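Local structure of carboxylic ester hydrolase (Aspergillus niger, 7K4O) at residues C515-R520 with S541-L546; T84-R89 with A164-V169. The protein probably hydrolyses ester bonds of tannins, as a secreted fungal serine esterase of the tannase family that binds calcium and zinc ions. One frame throughout, in Å; residues are numbered along the deposited sequence. Where two conformers were deposited one is given.

Contact 1: C515-R520 with S541-L546; sequences CAWPLR and SWHYDL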
ATOM      1  N   CYS A 515       8.257   2.401 -16.470  1.00 24.15           N
ATOM      2  CA  CYS A 515       8.901   3.729 -16.478  1.00 26.36           C
ATOM      3  C   CYS A 515       8.904   4.333 -15.063  1.00 25.25           C
ATOM      4  O   CYS A 515       7.909   4.145 -14.323  1.00 27.20           O
ATOM      5  CB  CYS A 515       8.175   4.695 -17.420  1.00 32.00           C
ATOM      6  SG  CYS A 515       8.251   4.130 -19.146  0.91 34.51           S
ATOM      7  N   ALA A 516       9.992   4.987 -14.720  1.00 26.28           N
ATOM      8  CA  ALA A 516      10.189   5.722 -13.458  1.00 25.25           C
ATOM      9  C   ALA A 516       9.624   7.115 -13.636  1.00 24.60           C
ATOM     10  O   ALA A 516      10.021   7.836 -14.573  1.00 25.81           O
ATOM     11  CB  ALA A 516      11.643   5.813 -13.089  1.00 26.58           C
ATOM     12  N   TRP A 517       8.737   7.487 -12.728  1.00 24.13           N
ATOM     13  CA  TRP A 517       8.234   8.871 -12.607  1.00 26.18           C
ATOM     14  C   TRP A 517       9.409   9.816 -12.658  1.00 24.37           C
ATOM     15  O   TRP A 517      10.439   9.575 -12.039  1.00 25.43           O
ATOM     16  CB  TRP A 517       7.454   9.020 -11.273  1.00 24.86           C
ATOM     17  CG  TRP A 517       6.858  10.379 -11.094  1.00 23.79           C
ATOM     18  CD1 TRP A 517       7.364  11.419 -10.391  1.00 24.58           C
ATOM     19  CD2 TRP A 517       5.681  10.880 -11.762  1.00 24.18           C
ATOM     20  NE1 TRP A 517       6.571  12.531 -10.557  1.00 24.49           N
ATOM     21  CE2 TRP A 517       5.554  12.228 -11.411  1.00 23.92           C
ATOM     22  CE3 TRP A 517       4.781  10.327 -12.682  1.00 25.06           C
ATOM     23  CZ2 TRP A 517       4.539  13.039 -11.922  1.00 25.79           C
ATOM     24  CZ3 TRP A 517       3.745  11.115 -13.156  1.00 25.91           C
ATOM     25  CH2 TRP A 517       3.659  12.455 -12.798  1.00 25.95           C
ATOM     26  N   PRO A 518       9.340  10.983 -13.329  1.00 23.94           N
ATOM     27  CA  PRO A 518       8.150  11.510 -14.023  1.00 26.08           C
ATOM     28  C   PRO A 518       8.002  11.171 -15.509  1.00 28.29           C
ATOM     29  O   PRO A 518       7.132  11.754 -16.167  1.00 28.22           O
ATOM     30  CB  PRO A 518       8.392  13.017 -13.902  1.00 25.14           C
ATOM     31  CG  PRO A 518       9.884  13.161 -14.020  1.00 27.69           C
ATOM     32  CD  PRO A 518      10.428  11.946 -13.300  1.00 25.86           C
ATOM     33  N   LEU A 519       8.768  10.192 -15.977  1.00 27.74           N
ATOM     34  CA  LEU A 519       8.590   9.681 -17.348  1.00 28.18           C
ATOM     35  C   LEU A 519       7.315   8.848 -17.385  1.00 31.35           C
ATOM     36  O   LEU A 519       6.889   8.252 -16.363  1.00 26.76           O
ATOM     37  CB  LEU A 519       9.831   8.861 -17.749  1.00 28.29           C
ATOM     38  CG  LEU A 519      11.157   9.628 -17.702  1.00 29.27           C
ATOM     39  CD1 LEU A 519      12.313   8.679 -17.997  1.00 31.38           C
ATOM     40  CD2 LEU A 519      11.153  10.788 -18.693  1.00 33.03           C
ATOM     41  N   ARG A 520       6.694   8.768 -18.564  1.00 28.65           N
ATOM     42  CA  ARG A 520       5.505   7.921 -18.799  1.00 26.79           C
ATOM     43  C   ARG A 520       5.771   6.962 -19.961  1.00 29.72           C
ATOM     44  O   ARG A 520       6.581   7.299 -20.843  1.00 31.08           O
ATOM     45  CB  ARG A 520       4.265   8.742 -19.190  1.00 26.61           C
ATOM     46  CG  ARG A 520       3.907   9.930 -18.328  1.00 30.25           C
ATOM     47  CD  ARG A 520       3.774   9.624 -16.860  1.00 27.80           C
ATOM     48  NE  ARG A 520       2.820   8.590 -16.536  1.00 28.92           N
ATOM     49  CZ  ARG A 520       3.103   7.533 -15.744  1.00 30.69           C
ATOM     50  NH1 ARG A 520       4.324   7.366 -15.236  1.00 30.94           N
ATOM     51  NH2 ARG A 520       2.167   6.671 -15.474  1.00 31.09           N
ATOM     52  N   SER A 541      -1.155  16.673 -15.206  1.00 27.07           N
ATOM     53  CA  SER A 541      -2.462  16.045 -14.890  1.00 29.05           C
ATOM     54  C   SER A 541      -2.405  15.296 -13.549  1.00 29.17           C
ATOM     55  O   SER A 541      -3.459  15.021 -13.003  1.00 28.30           O
ATOM     56  CB  SER A 541      -2.966  15.139 -15.940  1.00 29.41           C
ATOM     57  OG  SER A 541      -2.241  13.909 -16.013  1.00 30.41           O
ATOM     58  N   TRP A 542      -1.195  14.962 -13.079  1.00 27.52           N
ATOM     59  CA  TRP A 542      -1.017  14.191 -11.822  1.00 26.94           C
ATOM     60  C   TRP A 542      -0.832  15.132 -10.636  1.00 27.96           C
ATOM     61  O   TRP A 542      -0.584  14.609  -9.514  1.00 27.13           O
ATOM     62  CB  TRP A 542       0.217  13.277 -11.914  1.00 25.23           C
ATOM     63  CG  TRP A 542       0.094  12.099 -12.814  1.00 23.75           C
ATOM     64  CD1 TRP A 542       0.547  12.001 -14.099  1.00 26.34           C
ATOM     65  CD2 TRP A 542      -0.440  10.809 -12.482  1.00 27.34           C
ATOM     66  NE1 TRP A 542       0.265  10.771 -14.603  1.00 25.93           N
ATOM     67  CE2 TRP A 542      -0.311   9.994 -13.627  1.00 26.26           C
ATOM     68  CE3 TRP A 542      -1.075  10.293 -11.359  1.00 25.83           C
ATOM     69  CZ2 TRP A 542      -0.780   8.690 -13.656  1.00 27.19           C
ATOM     70  CZ3 TRP A 542      -1.525   8.996 -11.374  1.00 27.32           C
ATOM     71  CH2 TRP A 542      -1.376   8.195 -12.512  1.00 29.90           C
ATOM     72  N   HIS A 543      -0.803  16.433 -10.868  1.00 25.58           N
ATOM     73  CA  HIS A 543      -0.481  17.417  -9.813  1.00 26.84           C
ATOM     74  C   HIS A 543      -1.754  18.169  -9.463  1.00 30.89           C
ATOM     75  O   HIS A 543      -2.420  18.672 -10.392  1.00 28.83           O
ATOM     76  CB  HIS A 543       0.592  18.376 -10.250  1.00 28.03           C
ATOM     77  CG  HIS A 543       1.932  17.740 -10.442  1.00 27.22           C
ATOM     78  ND1 HIS A 543       2.935  18.364 -11.165  1.00 30.88           N
ATOM     79  CD2 HIS A 543       2.452  16.576  -9.978  1.00 28.51           C
ATOM     80  CE1 HIS A 543       4.022  17.599 -11.141  1.00 31.89           C
ATOM     81  NE2 HIS A 543       3.753  16.488 -10.428  1.00 27.65           N
ATOM     82  N   TYR A 544      -2.044  18.294  -8.182  1.00 28.87           N
ATOM     83  CA  TYR A 544      -3.303  18.909  -7.708  1.00 28.57           C
ATOM     84  C   TYR A 544      -3.014  20.037  -6.731  1.00 30.21           C
ATOM     85  O   TYR A 544      -2.170  19.957  -5.862  1.00 28.24           O
ATOM     86  CB  TYR A 544      -4.246  17.868  -7.133  1.00 25.80           C
ATOM     87  CG  TYR A 544      -4.691  16.883  -8.176  1.00 28.50           C
ATOM     88  CD1 TYR A 544      -5.759  17.169  -8.993  1.00 27.18           C
ATOM     89  CD2 TYR A 544      -3.982  15.707  -8.413  1.00 26.29           C
ATOM     90  CE1 TYR A 544      -6.173  16.297  -9.985  1.00 28.85           C
ATOM     91  CE2 TYR A 544      -4.379  14.819  -9.401  1.00 29.76           C
ATOM     92  CZ  TYR A 544      -5.468  15.131 -10.211  1.00 32.12           C
ATOM     93  OH  TYR A 544      -5.869  14.271 -11.184  1.00 29.66           O
ATOM     94  N   ASP A 545      -3.770  21.128  -6.911  1.00 28.32           N
ATOM     95  CA  ASP A 545      -3.748  22.279  -6.002  1.00 27.25           C
ATOM     96  C   ASP A 545      -4.905  22.110  -5.015  1.00 28.89           C
ATOM     97  O   ASP A 545      -6.106  22.253  -5.416  1.00 28.47           O
ATOM     98  CB  ASP A 545      -3.861  23.583  -6.785  1.00 30.71           C
ATOM     99  CG  ASP A 545      -3.952  24.801  -5.883  1.00 41.87           C
ATOM    100  OD1 ASP A 545      -3.654  24.705  -4.683  1.00 43.32           O
ATOM    101  OD2 ASP A 545      -4.349  25.842  -6.403  1.00 51.60           O
ATOM    102  N   LEU A 546      -4.609  21.743  -3.767  1.00 26.81           N
ATOM    103  CA  LEU A 546      -5.678  21.504  -2.768  1.00 23.99           C
ATOM    104  C   LEU A 546      -6.012  22.843  -2.106  1.00 29.86           C
ATOM    105  O   LEU A 546      -5.684  23.077  -0.918  1.00 25.95           O
ATOM    106  CB  LEU A 546      -5.208  20.450  -1.748  1.00 27.23           C
ATOM    107  CG  LEU A 546      -4.748  19.134  -2.394  1.00 26.03           C
ATOM    108  CD1 LEU A 546      -4.526  18.065  -1.338  1.00 27.15           C
ATOM    109  CD2 LEU A 546      -5.768  18.610  -3.385  1.00 26.07           C
TER

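Contact 2: T84-R89 with A164-V169; sequences TDFQNR and ALTRNV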
ATOM      1  N   THR A  84      23.197 -22.555   5.417  1.00 28.80           N
ATOM      2  CA  THR A  84      23.878 -22.566   4.103  0.67 29.11           C
ATOM      3  C   THR A  84      23.130 -21.677   3.119  1.00 30.23           C
ATOM      4  O   THR A  84      23.712 -21.336   2.120  1.00 28.65           O
ATOM      5  CB  THR A  84      24.114 -23.998   3.589  0.67 32.23           C
ATOM      6  OG1 THR A  84      22.870 -24.700   3.522  0.67 35.59           O
ATOM      7  CG2 THR A  84      25.110 -24.714   4.469  0.67 32.16           C
ATOM      8  N   ASP A  85      21.895 -21.268   3.422  1.00 25.37           N
ATOM      9  CA  ASP A  85      21.096 -20.416   2.525  1.00 23.58           C
ATOM     10  C   ASP A  85      21.031 -18.947   3.006  1.00 20.18           C
ATOM     11  O   ASP A  85      20.596 -18.126   2.225  1.00 23.74           O
ATOM     12  CB  ASP A  85      19.655 -20.917   2.497  1.00 26.03           C
ATOM     13  CG  ASP A  85      19.479 -22.280   1.807  1.00 35.17           C
ATOM     14  OD1 ASP A  85      20.259 -22.546   0.863  1.00 31.92           O
ATOM     15  OD2 ASP A  85      18.516 -23.035   2.203  1.00 34.23           O
ATOM     16  N   PHE A  86      21.489 -18.680   4.202  1.00 21.82           N
ATOM     17  CA  PHE A  86      21.453 -17.300   4.769  1.00 21.11           C
ATOM     18  C   PHE A  86      22.474 -16.432   4.034  1.00 23.52           C
ATOM     19  O   PHE A  86      23.648 -16.864   3.798  1.00 22.20           O
ATOM     20  CB  PHE A  86      21.786 -17.341   6.238  1.00 21.28           C
ATOM     21  CG  PHE A  86      21.830 -15.973   6.869  1.00 20.73           C
ATOM     22  CD1 PHE A  86      20.700 -15.158   6.926  1.00 20.26           C
ATOM     23  CD2 PHE A  86      23.014 -15.456   7.352  1.00 22.64           C
ATOM     24  CE1 PHE A  86      20.787 -13.899   7.504  1.00 19.62           C
ATOM     25  CE2 PHE A  86      23.089 -14.218   7.966  1.00 22.20           C
ATOM     26  CZ  PHE A  86      21.971 -13.433   8.035  1.00 21.37           C
ATOM     27  N   GLN A  87      22.057 -15.249   3.628  1.00 20.48           N
ATOM     28  CA  GLN A  87      22.885 -14.338   2.786  1.00 21.37           C
ATOM     29  C   GLN A  87      23.007 -12.955   3.429  1.00 17.89           C
ATOM     30  O   GLN A  87      23.064 -11.957   2.661  1.00 20.26           O
ATOM     31  CB  GLN A  87      22.302 -14.284   1.378  1.00 23.59           C
ATOM     32  CG  GLN A  87      22.445 -15.656   0.735  1.00 28.69           C
ATOM     33  CD  GLN A  87      22.349 -15.750  -0.760  1.00 43.28           C
ATOM     34  OE1 GLN A  87      21.567 -15.108  -1.418  1.00 43.01           O
ATOM     35  NE2 GLN A  87      23.135 -16.663  -1.298  1.00 60.82           N
ATOM     36  N   ASN A  88      23.059 -12.869   4.736  1.00 18.76           N
ATOM     37  CA  ASN A  88      23.363 -11.608   5.439  1.00 19.89           C
ATOM     38  C   ASN A  88      22.254 -10.595   5.087  1.00 19.60           C
ATOM     39  O   ASN A  88      22.548  -9.404   4.862  1.00 19.79           O
ATOM     40  CB  ASN A  88      24.766 -11.037   5.145  1.00 19.96           C
ATOM     41  CG  ASN A  88      25.872 -11.873   5.749  1.00 23.53           C
ATOM     42  OD1 ASN A  88      25.610 -12.946   6.302  1.00 25.40           O
ATOM     43  ND2 ASN A  88      27.069 -11.300   5.810  1.00 23.59           N
ATOM     44  N   ARG A  89      20.992 -11.045   5.171  1.00 18.69           N
ATOM     45  CA  ARG A  89      19.841 -10.184   4.882  1.00 18.42           C
ATOM     46  C   ARG A  89      18.815 -10.332   5.997  1.00 19.11           C
ATOM     47  O   ARG A  89      18.616 -11.433   6.524  1.00 19.46           O
ATOM     48  CB  ARG A  89      19.242 -10.499   3.510  1.00 21.14           C
ATOM     49  CG  ARG A  89      20.206 -10.225   2.355  1.00 22.03           C
ATOM     50  CD  ARG A  89      19.627 -10.660   0.992  1.00 21.60           C
ATOM     51  NE  ARG A  89      20.638 -10.443  -0.041  1.00 22.28           N
ATOM     52  CZ  ARG A  89      21.019 -11.333  -0.944  1.00 24.39           C
ATOM     53  NH1 ARG A  89      20.414 -12.503  -1.024  1.00 23.68           N
ATOM     54  NH2 ARG A  89      22.055 -11.046  -1.738  1.00 23.85           N
ATOM     55  N   ALA A 164      19.065  -7.976  15.642  1.00 20.20           N
ATOM     56  CA  ALA A 164      20.002  -8.430  16.673  1.00 22.02           C
ATOM     57  C   ALA A 164      19.970  -9.971  16.737  1.00 23.91           C
ATOM     58  O   ALA A 164      21.048 -10.581  16.833  1.00 22.40           O
ATOM     59  CB  ALA A 164      19.714  -7.824  18.012  1.00 25.24           C
ATOM     60  N   LEU A 165      18.783 -10.575  16.745  1.00 21.50           N
ATOM     61  CA  LEU A 165      18.645 -12.052  16.783  1.00 21.21           C
ATOM     62  C   LEU A 165      19.372 -12.654  15.563  1.00 20.88           C
ATOM     63  O   LEU A 165      20.115 -13.652  15.720  1.00 21.83           O
ATOM     64  CB  LEU A 165      17.171 -12.452  16.770  1.00 20.72           C
ATOM     65  CG  LEU A 165      16.932 -13.948  16.541  1.00 23.77           C
ATOM     66  CD1 LEU A 165      17.467 -14.741  17.703  1.00 28.41           C
ATOM     67  CD2 LEU A 165      15.456 -14.226  16.332  1.00 25.55           C
ATOM     68  N   THR A 166      19.168 -12.082  14.388  1.00 20.10           N
ATOM     69  CA  THR A 166      19.722 -12.588  13.098  1.00 19.32           C
ATOM     70  C   THR A 166      21.244 -12.507  13.193  1.00 21.76           C
ATOM     71  O   THR A 166      21.910 -13.527  12.883  1.00 20.13           O
ATOM     72  CB  THR A 166      19.224 -11.752  11.932  1.00 20.54           C
ATOM     73  OG1 THR A 166      17.799 -11.880  11.816  1.00 20.26           O
ATOM     74  CG2 THR A 166      19.882 -12.137  10.618  1.00 21.98           C
ATOM     75  N   ARG A 167      21.815 -11.377  13.635  1.00 20.31           N
ATOM     76  CA  ARG A 167      23.302 -11.296  13.777  0.53 20.40           C
ATOM     77  C   ARG A 167      23.827 -12.364  14.730  1.00 21.52           C
ATOM     78  O   ARG A 167      24.865 -13.023  14.410  1.00 22.20           O
ATOM     79  CB  ARG A 167      23.763  -9.950  14.316  0.53 22.42           C
ATOM     80  CG  ARG A 167      23.682  -8.845  13.293  0.53 22.82           C
ATOM     81  CD  ARG A 167      24.274  -7.599  13.971  0.53 22.21           C
ATOM     82  NE  ARG A 167      24.500  -6.659  12.898  0.53 22.27           N
ATOM     83  CZ  ARG A 167      25.559  -6.675  12.091  0.53 22.01           C
ATOM     84  NH1 ARG A 167      25.628  -5.794  11.109  0.53 24.17           N
ATOM     85  NH2 ARG A 167      26.511  -7.577  12.260  0.53 20.70           N
ATOM     86  N   ASN A 168      23.152 -12.564  15.842  1.00 19.99           N
ATOM     87  CA  ASN A 168      23.640 -13.515  16.869  1.00 22.76           C
ATOM     88  C   ASN A 168      23.507 -14.950  16.361  1.00 22.90           C
ATOM     89  O   ASN A 168      24.465 -15.742  16.525  1.00 23.81           O
ATOM     90  CB  ASN A 168      22.933 -13.331  18.191  1.00 22.70           C
ATOM     91  CG  ASN A 168      23.206 -12.000  18.864  1.00 29.38           C
ATOM     92  OD1 ASN A 168      24.259 -11.415  18.621  1.00 33.16           O
ATOM     93  ND2 ASN A 168      22.276 -11.528  19.698  1.00 27.26           N
ATOM     94  N   VAL A 169      22.384 -15.314  15.764  1.00 22.35           N
ATOM     95  CA  VAL A 169      22.066 -16.733  15.504  1.00 22.43           C
ATOM     96  C   VAL A 169      22.940 -17.267  14.376  1.00 26.02           C
ATOM     97  O   VAL A 169      23.323 -18.448  14.448  1.00 24.22           O
ATOM     98  CB  VAL A 169      20.559 -16.941  15.308  1.00 25.33           C
ATOM     99  CG1 VAL A 169      20.168 -16.623  13.915  1.00 23.39           C
ATOM    100  CG2 VAL A 169      20.163 -18.361  15.717  1.00 28.31           C
TER

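Contact 1: C515-R520 with S541-L546
Arg520 and Trp542 share one carboxylate oxygen, Asp267 OD2, which takes a salt bridge from Arg520 NE and a hydrogen bond from Trp542 NE1. The two donors therefore lie close together, 3.9 Å from Arg520 NE to Trp542 NE1, with guanidinium and indole planes turned 82° apart. Arg520 folds back to get there: its chain is bent about both CB-CG and CG-CD, and the curl also lets Arg520 NH1 bond Leu519 O at 2.9 Å. A long, flexible arginine suits a place where one head must serve several acceptors, here Asp267, Leu519 O and, through NH2, Thr459 OG1.

The apolar half of the contact is a T-shaped pair of tryptophans. Trp517 presents the edge of its six-membered ring to the face of the Trp542 five-membered ring, centroids 4.8 Å apart and planes at 78°. Its CH2 and CZ3 do the touching, with Trp517 CH2 3.4 Å from Trp542 CD1. The indole can extend this far because CG stands anti to the backbone N (chi1 -178°). His543 meets the same edge, its NE2 lying in the Trp517 plane and 3.8 Å from Trp517 CZ2. Indoles fit here because each is buried, yet its single N-H still reaches a carboxylate; Trp517 NE1 and, weakly, His543 NE2 both bond Glu432 OE2. On one Trp517 face rests Pro518 CB, brought round by the cis peptide before the proline.

The cluster is wedged between helices 266-272, 425-438 and 444-452, while the backbone of Trp517 hydrogen-bonds Leu457 on edge strand 455-460 of the main sheet.

Contact 2: T84-R89 with A164-V169
Thr166, which meets Phe86, lies in the closing turns of helix 144-169, where the backbone bond from Asn168 N to Ala164 O (3.1 Å) keeps the helical repeat regular. Its two branches have separate tasks. OG1 turns back along the helix to bond Gly162 O, a common way for a buried threonine to satisfy its hydroxyl, and this leaves CG2 anti to the backbone N to face the loop 84-89. That methyl approaches the Phe86 ring obliquely at its outer end, with Thr166 CG2 3.6 Å from Phe86 CZ and 3.7 Å from Phe86 CE1. A more distant neighbour is the backbone: Arg89 O is 4.3 Å from Thr166 CG2. Phe86 extends to the helix because its own CG is anti to the backbone N (chi1 177°), and the loop then folds over it, placing Asn88 N 3.4 Å above the plane of the Phe86 ring and over its centre. A flat apolar ring suits this place: its outer end can take the methyl while its broad surface serves Asn88 N and a stack with Tyr170.

In the alpha/beta-hydrolase core this helix belongs to the beta-alpha-beta crossover from strand 115-120 to strand 179-185, passing across strand 89-93, which starts at Arg89. Arg89 points its CB away from the helix, and its guanidinium pairs instead with Glu490; a weak bond also runs from Arg89 NH1 to Gln87 OE1.

At Val169, whose N bonds Leu165 O at 2.8 Å, a compact branched side chain packs on helix 12-18.

From the N terminus, the chain first forms contact 2: the loop between strands 74-81 and 89-93 is met again 75 residues later by the end of helix 144-169, so the closed stretch includes strands 89-93 and 115-120 of the main sheet. Contact 1 opens only far downstream. It joins the loop before strand 520-524 to the tail after helix 536-541, closing a short excursion with 20 residues between the segments, through strands 520-524 and 529-533 and helix 536-541. The two closures follow in series, neither nested nor crossed. Their centres are 40 Å apart: one ties a crossover helix to the loop leading into inner strand 89-93, the other fastens the C-terminal chain near strand 455-460.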